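Local coordinates for protein LacI family transcription regulator (Bifidobacterium animalis subsp. lactis, PDB 4O5A) that probably binds operator DNA as a dimer and represses or otherwise controls transcription in response to a small effector ligand, at residues D175-L186 and D278-D286; A237-S245 and S266-R274. All blocks are in the same frame, centred on the assembly; numbering follows the deposited sequence. Where two conformers were deposited one is given.

How the interactions relate
Following the chain from its N terminus, helix 175-188 comes first, and interaction 1 closes a long loop when strand 280-284 returns alongside it, nearly antiparallel, some ninety residues later. Interaction 2 falls wholly within that loop: helix 233-245 runs out, strand 252-255 comes back through the sheet, and helix 258-271 packs beside the earlier helix. The two contacts therefore nest and do not cross. Interaction 1 ties a helix to a central strand of the mixed sheet, whereas interaction 2 joins two helices. Their centres lie about 19 Å apart, and they meet directly where Leu279, just ahead of the strand, packs on Val273 and Ala268.

Interaction 1. Residues D175-L186 and D278-D286; sequences DAAASGTMIRHL and DLSIISWGD
Selenomethionine Met182 lays its terminal methyl on the indole of Trp284, joining helix 175-186 to strand 280-284, which runs nearly antiparallel to it at 168°. From CB the chain leaves with CG anti to the carbonyl carbon (chi1 -73°), carrying SE to 3.8 Å from Ile282 CG2 and 4.6 Å from the centroid of the five-membered ring of Trp284, a Met-aromatic contact. The bend at chi3 then turns CE over the six-membered ring, 3.4 Å from its centroid and only 7° off the normal, a CH-pi contact. A long, flexible, unbranched residue suits this place because it can serve a branched aliphatic and a broad aromatic together. Ser179 OG approaches Trp284 CH2 obliquely at 3.4 Å, while donating to Asp175 O from above the carbonyl plane. At the indole edge, in plane, a water accepts from Trp284 NE1 at 2.9 Å and donates to Asp175 OD1, so the buried N-H is satisfied; Asp175 OD2 is held by a salt bridge to Arg209 NE of helix 206-219. A leucine in place of Trp284 would probably leave the Met182 methyl without its flat support and the bridging water without its N-H donor. Farther along, Leu186 CD2 and Ile282 CD1 meet tip to tip at 3.7 Å, two branched aliphatics suited to a buried seam. The helix covers one face of the mixed sheet, Met182 also touching Leu300 of strand 298-301 and Ile254 of strand 252-255, while from helix 206-219 Phe213 packs against Ser179 and Trp284, and Arg209 makes a cation-pi contact with Trp284.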
loop_
_atom_site.group_PDB
_atom_site.type_symbol
_atom_site.label_atom_id
_atom_site.label_comp_id
_atom_site.label_asym_id
_atom_site.label_seq_id
_atom_site.Cartn_x
_atom_site.Cartn_y
_atom_site.Cartn_z
ATOM N N ASP A 175 7.059 20.866 1.053
ATOM C CA ASP A 175 6.870 20.500 2.455
ATOM C C ASP A 175 6.776 21.711 3.389
ATOM O O ASP A 175 6.080 21.651 4.393
ATOM C CB ASP A 175 7.968 19.548 2.934
ATOM C CG ASP A 175 7.793 18.133 2.394
ATOM O OD1 ASP A 175 6.701 17.822 1.873
ATOM O OD2 ASP A 175 8.749 17.335 2.491
ATOM N N ALA A 176 7.487 22.790 3.088
ATOM C CA ALA A 176 7.411 23.987 3.934
ATOM C C ALA A 176 6.003 24.580 3.928
ATOM O O ALA A 176 5.489 24.985 4.976
ATOM C CB ALA A 176 8.430 25.022 3.501
ATOM N N ALA A 177 5.384 24.637 2.750
ATOM C CA ALA A 177 3.992 25.088 2.630
ATOM C C ALA A 177 3.052 24.210 3.445
ATOM O O ALA A 177 2.241 24.699 4.233
ATOM C CB ALA A 177 3.547 25.115 1.162
ATOM N N ALA A 178 3.140 22.901 3.227
ATOM C CA ALA A 178 2.321 21.951 3.972
ATOM C C ALA A 178 2.502 22.106 5.488
ATOM O O ALA A 178 1.533 22.011 6.251
ATOM C CB ALA A 178 2.651 20.536 3.534
ATOM N N SER A 179 3.740 22.330 5.919
ATOM C CA SER A 179 4.035 22.516 7.338
ATOM C C SER A 179 3.239 23.693 7.885
ATOM O O SER A 179 2.622 23.595 8.949
ATOM C CB SER A 179 5.528 22.772 7.567
ATOM O OG SER A 179 6.314 21.667 7.146
ATOM N N GLY A 180 3.244 24.796 7.143
ATOM C CA GLY A 180 2.487 25.980 7.520
ATOM C C GLY A 180 0.999 25.721 7.619
ATOM O O GLY A 180 0.343 26.173 8.558
ATOM N N THR A 181 0.458 24.977 6.661
ATOM C CA THR A 181 -0.972 24.707 6.652
ATOM C C THR A 181 -1.373 23.923 7.910
ATOM O O THR A 181 -2.391 24.230 8.538
ATOM C CB THR A 181 -1.388 23.934 5.387
ATOM O OG1 THR A 181 -1.124 24.750 4.232
ATOM C CG2 THR A 181 -2.868 23.610 5.432
HETATM N N MSE A 182 -0.569 22.930 8.278
HETATM C CA MSE A 182 -0.856 22.106 9.455
HETATM C C MSE A 182 -0.704 22.910 10.739
HETATM O O MSE A 182 -1.547 22.840 11.634
HETATM C CB MSE A 182 0.052 20.888 9.483
HETATM C CG MSE A 182 -0.337 19.851 8.448
HETATM SE SE MSE A 182 0.793 18.288 8.620
HETATM C CE MSE A 182 2.387 18.999 7.831
ATOM N N ILE A 183 0.362 23.688 10.827
ATOM C CA ILE A 183 0.610 24.443 12.048
ATOM C C ILE A 183 -0.436 25.535 12.223
ATOM O O ILE A 183 -0.899 25.779 13.336
ATOM C CB ILE A 183 2.035 25.032 12.063
ATOM C CG1 ILE A 183 3.055 23.892 12.042
ATOM C CG2 ILE A 183 2.252 25.927 13.274
ATOM C CD1 ILE A 183 4.443 24.350 11.655
ATOM N N ARG A 184 -0.825 26.199 11.139
ATOM C CA ARG A 184 -1.848 27.237 11.269
ATOM C C ARG A 184 -3.186 26.653 11.736
ATOM O O ARG A 184 -3.914 27.303 12.469
ATOM C CB ARG A 184 -2.025 28.020 9.959
ATOM C CG ARG A 184 -0.851 28.919 9.608
ATOM C CD ARG A 184 -1.221 29.874 8.465
ATOM N NE ARG A 184 -1.475 29.123 7.233
ATOM C CZ ARG A 184 -0.522 28.727 6.394
ATOM N NH1 ARG A 184 0.746 29.035 6.647
ATOM N NH2 ARG A 184 -0.832 28.028 5.302
ATOM N N HIS A 185 -3.498 25.430 11.302
ATOM C CA HIS A 185 -4.718 24.724 11.711
ATOM C C HIS A 185 -4.673 24.502 13.229
ATOM O O HIS A 185 -5.664 24.729 13.928
ATOM C CB HIS A 185 -4.815 23.389 10.955
ATOM C CG HIS A 185 -5.983 22.525 11.339
ATOM N ND1 HIS A 185 -7.290 22.849 11.030
ATOM C CD2 HIS A 185 -6.029 21.317 11.949
ATOM C CE1 HIS A 185 -8.091 21.890 11.466
ATOM N NE2 HIS A 185 -7.353 20.945 12.018
ATOM N N LEU A 186 -3.519 24.091 13.736
ATOM C CA LEU A 186 -3.365 23.893 15.176
ATOM C C LEU A 186 -3.412 25.221 15.923
ATOM O O LEU A 186 -4.008 25.307 16.996
ATOM C CB LEU A 186 -2.085 23.107 15.498
ATOM C CG LEU A 186 -2.041 21.687 14.902
ATOM C CD1 LEU A 186 -0.709 21.050 15.218
ATOM C CD2 LEU A 186 -3.175 20.832 15.461
ATOM N N ASP A 278 -8.320 15.933 24.649
ATOM C CA ASP A 278 -7.085 16.143 25.399
ATOM C C ASP A 278 -5.884 16.249 24.462
ATOM O O ASP A 278 -4.877 16.853 24.814
ATOM C CB ASP A 278 -6.850 14.999 26.404
ATOM C CG ASP A 278 -7.935 14.906 27.471
ATOM O OD1 ASP A 278 -8.424 15.959 27.928
ATOM O OD2 ASP A 278 -8.286 13.766 27.871
ATOM N N LEU A 279 -6.001 15.661 23.272
ATOM C CA LEU A 279 -4.894 15.558 22.323
ATOM C C LEU A 279 -5.390 15.582 20.880
ATOM O O LEU A 279 -6.211 14.749 20.497
ATOM C CB LEU A 279 -4.106 14.252 22.558
ATOM C CG LEU A 279 -3.032 13.922 21.514
ATOM C CD1 LEU A 279 -1.831 14.854 21.646
ATOM C CD2 LEU A 279 -2.586 12.456 21.637
ATOM N N SER A 280 -4.906 16.534 20.083
ATOM C CA SER A 280 -5.193 16.538 18.650
ATOM C C SER A 280 -4.110 15.783 17.901
ATOM O O SER A 280 -2.941 15.825 18.289
ATOM C CB SER A 280 -5.273 17.976 18.109
ATOM O OG SER A 280 -6.487 18.597 18.483
ATOM N N ILE A 281 -4.500 15.105 16.820
ATOM C CA ILE A 281 -3.575 14.308 16.012
ATOM C C ILE A 281 -3.751 14.623 14.531
ATOM O O ILE A 281 -4.873 14.722 14.039
ATOM C CB ILE A 281 -3.787 12.788 16.243
ATOM C CG1 ILE A 281 -3.327 12.412 17.652
ATOM C CG2 ILE A 281 -3.007 11.959 15.223
ATOM C CD1 ILE A 281 -3.620 10.968 18.016
ATOM N N ILE A 282 -2.632 14.793 13.826
ATOM C CA ILE A 282 -2.636 14.975 12.376
ATOM C C ILE A 282 -1.683 13.954 11.739
ATOM O O ILE A 282 -0.589 13.702 12.256
ATOM C CB ILE A 282 -2.192 16.396 11.995
ATOM C CG1 ILE A 282 -3.196 17.412 12.524
ATOM C CG2 ILE A 282 -2.055 16.556 10.469
ATOM C CD1 ILE A 282 -2.764 18.854 12.317
ATOM N N SER A 283 -2.117 13.368 10.626
ATOM C CA SER A 283 -1.273 12.492 9.823
ATOM C C SER A 283 -0.752 13.263 8.628
ATOM O O SER A 283 -1.539 13.875 7.916
ATOM C CB SER A 283 -2.092 11.324 9.277
ATOM O OG SER A 283 -1.310 10.526 8.399
ATOM N N TRP A 284 0.558 13.208 8.396
ATOM C CA TRP A 284 1.155 13.778 7.188
ATOM C C TRP A 284 1.088 12.661 6.163
ATOM O O TRP A 284 1.890 11.726 6.200
ATOM C CB TRP A 284 2.621 14.152 7.439
ATOM C CG TRP A 284 3.164 15.206 6.515
ATOM C CD1 TRP A 284 2.813 15.421 5.228
ATOM C CD2 TRP A 284 4.158 16.193 6.840
ATOM N NE1 TRP A 284 3.532 16.490 4.713
ATOM C CE2 TRP A 284 4.349 16.974 5.681
ATOM C CE3 TRP A 284 4.883 16.490 7.992
ATOM C CZ2 TRP A 284 5.260 18.041 5.655
ATOM C CZ3 TRP A 284 5.789 17.551 7.955
ATOM C CH2 TRP A 284 5.962 18.309 6.797
ATOM N N GLY A 285 0.127 12.745 5.253
ATOM C CA GLY A 285 -0.136 11.653 4.328
ATOM C C GLY A 285 -1.507 11.091 4.645
ATOM O O GLY A 285 -1.867 10.962 5.815
ATOM N N ASP A 286 -2.290 10.780 3.621
ATOM C CA ASP A 286 -3.650 10.314 3.881
ATOM C C ASP A 286 -3.893 8.946 3.263
ATOM O O ASP A 286 -3.228 8.554 2.310
ATOM C CB ASP A 286 -4.670 11.334 3.359
ATOM C CG ASP A 286 -6.064 11.116 3.933
ATOM O OD1 ASP A 286 -6.181 10.535 5.038
ATOM O OD2 ASP A 286 -7.043 11.530 3.284
HETATM O O HOH W 1 3.793 17.372 1.932
#

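Interaction 2. Residues A237-S245 and S266-R274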
loop_
_atom_site.group_PDB
_atom_site.type_symbol
_atom_site.label_atom_id
_atom_site.label_comp_id
_atom_site.label_asym_id
_atom_site.label_seq_id
_atom_site.Cartn_x
_atom_site.Cartn_y
_atom_site.Cartn_z
ATOM N N ALA A 237 4.344 4.288 18.434
ATOM C CA ALA A 237 3.752 4.061 19.743
ATOM C C ALA A 237 4.703 4.471 20.865
ATOM O O ALA A 237 4.292 5.117 21.834
ATOM C CB ALA A 237 3.340 2.595 19.895
ATOM N N GLU A 238 5.971 4.094 20.728
ATOM C CA GLU A 238 6.993 4.389 21.734
ATOM C C GLU A 238 7.177 5.904 21.845
ATOM O O GLU A 238 7.246 6.472 22.945
ATOM C CB GLU A 238 8.313 3.751 21.311
ATOM C CG GLU A 238 9.504 4.105 22.161
ATOM C CD GLU A 238 10.757 3.384 21.691
ATOM O OE1 GLU A 238 11.269 3.714 20.599
ATOM O OE2 GLU A 238 11.211 2.464 22.396
ATOM N N ALA A 239 7.266 6.561 20.694
ATOM C CA ALA A 239 7.419 8.012 20.659
ATOM C C ALA A 239 6.223 8.713 21.289
ATOM O O ALA A 239 6.386 9.717 21.976
ATOM C CB ALA A 239 7.620 8.502 19.207
ATOM N N THR A 240 5.020 8.196 21.046
ATOM C CA THR A 240 3.819 8.810 21.614
ATOM C C THR A 240 3.778 8.666 23.130
ATOM O O THR A 240 3.493 9.628 23.844
ATOM C CB THR A 240 2.532 8.233 20.998
ATOM O OG1 THR A 240 2.597 8.364 19.574
ATOM C CG2 THR A 240 1.309 9.005 21.518
ATOM N N LYS A 241 4.075 7.468 23.624
ATOM C CA LYS A 241 4.180 7.242 25.062
ATOM C C LYS A 241 5.153 8.231 25.693
ATOM O O LYS A 241 4.891 8.801 26.758
ATOM C CB LYS A 241 4.660 5.818 25.339
ATOM C CG LYS A 241 3.596 4.742 25.159
ATOM C CD LYS A 241 4.154 3.389 25.614
ATOM C CE LYS A 241 3.106 2.293 25.513
ATOM N NZ LYS A 241 3.508 1.073 26.278
ATOM N N ARG A 242 6.284 8.437 25.029
ATOM C CA ARG A 242 7.283 9.372 25.528
ATOM C C ARG A 242 6.749 10.809 25.565
ATOM O O ARG A 242 6.884 11.492 26.578
ATOM C CB ARG A 242 8.552 9.296 24.682
ATOM C CG ARG A 242 9.619 10.308 25.056
ATOM C CD ARG A 242 10.920 9.962 24.348
ATOM N NE ARG A 242 11.910 11.037 24.387
ATOM C CZ ARG A 242 13.166 10.886 23.984
ATOM N NH1 ARG A 242 13.574 9.708 23.532
ATOM N NH2 ARG A 242 14.015 11.896 24.047
ATOM N N LEU A 243 6.138 11.257 24.474
ATOM C CA LEU A 243 5.579 12.617 24.424
ATOM C C LEU A 243 4.470 12.848 25.445
ATOM O O LEU A 243 4.397 13.915 26.061
ATOM C CB LEU A 243 5.073 12.935 23.020
ATOM C CG LEU A 243 6.191 13.041 21.980
ATOM C CD1 LEU A 243 5.606 13.044 20.588
ATOM C CD2 LEU A 243 7.029 14.300 22.217
ATOM N N LEU A 244 3.617 11.847 25.640
ATOM C CA LEU A 244 2.507 11.987 26.587
ATOM C C LEU A 244 2.893 11.855 28.054
ATOM O O LEU A 244 2.076 12.129 28.937
ATOM C CB LEU A 244 1.381 11.007 26.247
ATOM C CG LEU A 244 0.730 11.200 24.878
ATOM C CD1 LEU A 244 -0.388 10.198 24.707
ATOM C CD2 LEU A 244 0.197 12.621 24.753
ATOM N N SER A 245 4.133 11.446 28.313
ATOM C CA SER A 245 4.587 11.244 29.680
ATOM C C SER A 245 5.487 12.360 30.213
ATOM O O SER A 245 5.787 12.391 31.403
ATOM C CB SER A 245 5.286 9.886 29.813
ATOM O OG SER A 245 4.446 8.852 29.335
ATOM N N SER A 266 -4.090 5.140 19.262
ATOM C CA SER A 266 -4.379 3.979 20.103
ATOM C C SER A 266 -3.658 4.078 21.450
ATOM O O SER A 266 -4.230 3.744 22.491
ATOM C CB SER A 266 -4.029 2.674 19.377
ATOM O OG SER A 266 -4.793 2.559 18.181
ATOM N N VAL A 267 -2.415 4.551 21.433
ATOM C CA VAL A 267 -1.676 4.787 22.679
ATOM C C VAL A 267 -2.409 5.780 23.570
ATOM O O VAL A 267 -2.560 5.545 24.768
ATOM C CB VAL A 267 -0.227 5.304 22.412
ATOM C CG1 VAL A 267 0.351 5.991 23.664
ATOM C CG2 VAL A 267 0.673 4.144 21.994
ATOM N N ALA A 268 -2.851 6.886 22.989
ATOM C CA ALA A 268 -3.573 7.891 23.768
ATOM C C ALA A 268 -4.834 7.280 24.391
ATOM O O ALA A 268 -5.120 7.488 25.570
ATOM C CB ALA A 268 -3.919 9.089 22.905
ATOM N N SER A 269 -5.573 6.497 23.606
ATOM C CA SER A 269 -6.808 5.899 24.115
ATOM C C SER A 269 -6.539 4.966 25.272
ATOM O O SER A 269 -7.248 5.010 26.272
ATOM C CB SER A 269 -7.575 5.163 23.016
ATOM O OG SER A 269 -7.975 6.083 22.010
ATOM N N VAL A 270 -5.525 4.114 25.141
ATOM C CA VAL A 270 -5.198 3.177 26.217
ATOM C C VAL A 270 -4.815 3.960 27.470
ATOM O O VAL A 270 -5.130 3.568 28.597
ATOM C CB VAL A 270 -4.045 2.242 25.785
ATOM C CG1 VAL A 270 -3.485 1.461 26.969
ATOM C CG2 VAL A 270 -4.512 1.305 24.683
ATOM N N LYS A 271 -4.176 5.105 27.263
ATOM C CA LYS A 271 -3.685 5.933 28.369
ATOM C C LYS A 271 -4.799 6.785 29.001
ATOM O O LYS A 271 -4.623 7.340 30.081
ATOM C CB LYS A 271 -2.550 6.830 27.854
ATOM C CG LYS A 271 -1.573 7.368 28.896
ATOM C CD LYS A 271 -0.361 8.005 28.182
ATOM C CE LYS A 271 0.594 8.706 29.141
ATOM N NZ LYS A 271 1.157 7.785 30.162
ATOM N N GLY A 272 -5.949 6.877 28.334
ATOM C CA GLY A 272 -7.049 7.683 28.841
ATOM C C GLY A 272 -6.930 9.137 28.403
ATOM O O GLY A 272 -7.638 10.018 28.904
ATOM N N VAL A 273 -6.022 9.395 27.479
ATOM C CA VAL A 273 -5.904 10.713 26.876
ATOM C C VAL A 273 -6.861 10.782 25.690
ATOM O O VAL A 273 -6.639 10.138 24.667
ATOM C CB VAL A 273 -4.463 10.954 26.427
ATOM C CG1 VAL A 273 -4.332 12.280 25.683
ATOM C CG2 VAL A 273 -3.538 10.916 27.645
ATOM N N ARG A 274 -7.935 11.554 25.841
ATOM C CA ARG A 274 -8.983 11.643 24.817
ATOM C C ARG A 274 -8.525 12.347 23.549
ATOM O O ARG A 274 -7.894 13.401 23.606
ATOM C CB ARG A 274 -10.204 12.378 25.376
ATOM C CG ARG A 274 -10.878 11.650 26.535
ATOM C CD ARG A 274 -11.961 12.519 27.131
ATOM N NE ARG A 274 -11.404 13.750 27.693
ATOM C CZ ARG A 274 -12.126 14.811 28.041
ATOM N NH1 ARG A 274 -13.442 14.806 27.872
ATOM N NH2 ARG A 274 -11.531 15.883 28.549
#
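Helix 237-245 and helix 266-271 pack at a crossing angle of -48°, their axes 9.6 Å apart at closest approach, within the alpha/beta fold of the periplasmic-binding-protein-like domain. The backbones come nearest at Ala237 and Val267, where alanine's small side chain allows the approach. Val267 is a knob in a hole formed by Ala237, Thr240, Lys241 and Leu244, and its two methyls fill different parts of that hole. With CG1 anti to the backbone N (chi1 161°), that methyl meets Thr240 CG2 and Lys241 CG, both at 3.8 Å, while CG2 rests on Ala237 CB at 3.7 Å. Thr240 thus offers its methyl to the neighbour and keeps OG1 for Gly236 and Tyr255. Leu244 reaches over to Ala268, its CD1 lying 4.1 Å from Ala268 CB. The second helix ends in a Schellman motif at Gly272, whose positive phi suits glycine, and the chain turns back to bring Val273 toward Leu244. At the solvent-exposed margin the aliphatic part of Lys271 runs alongside Leu244, the two side chains pointing opposite ways, and Lys271 CE comes to 3.8 Å from Leu244 CB and 3.7 Å from Leu244 O.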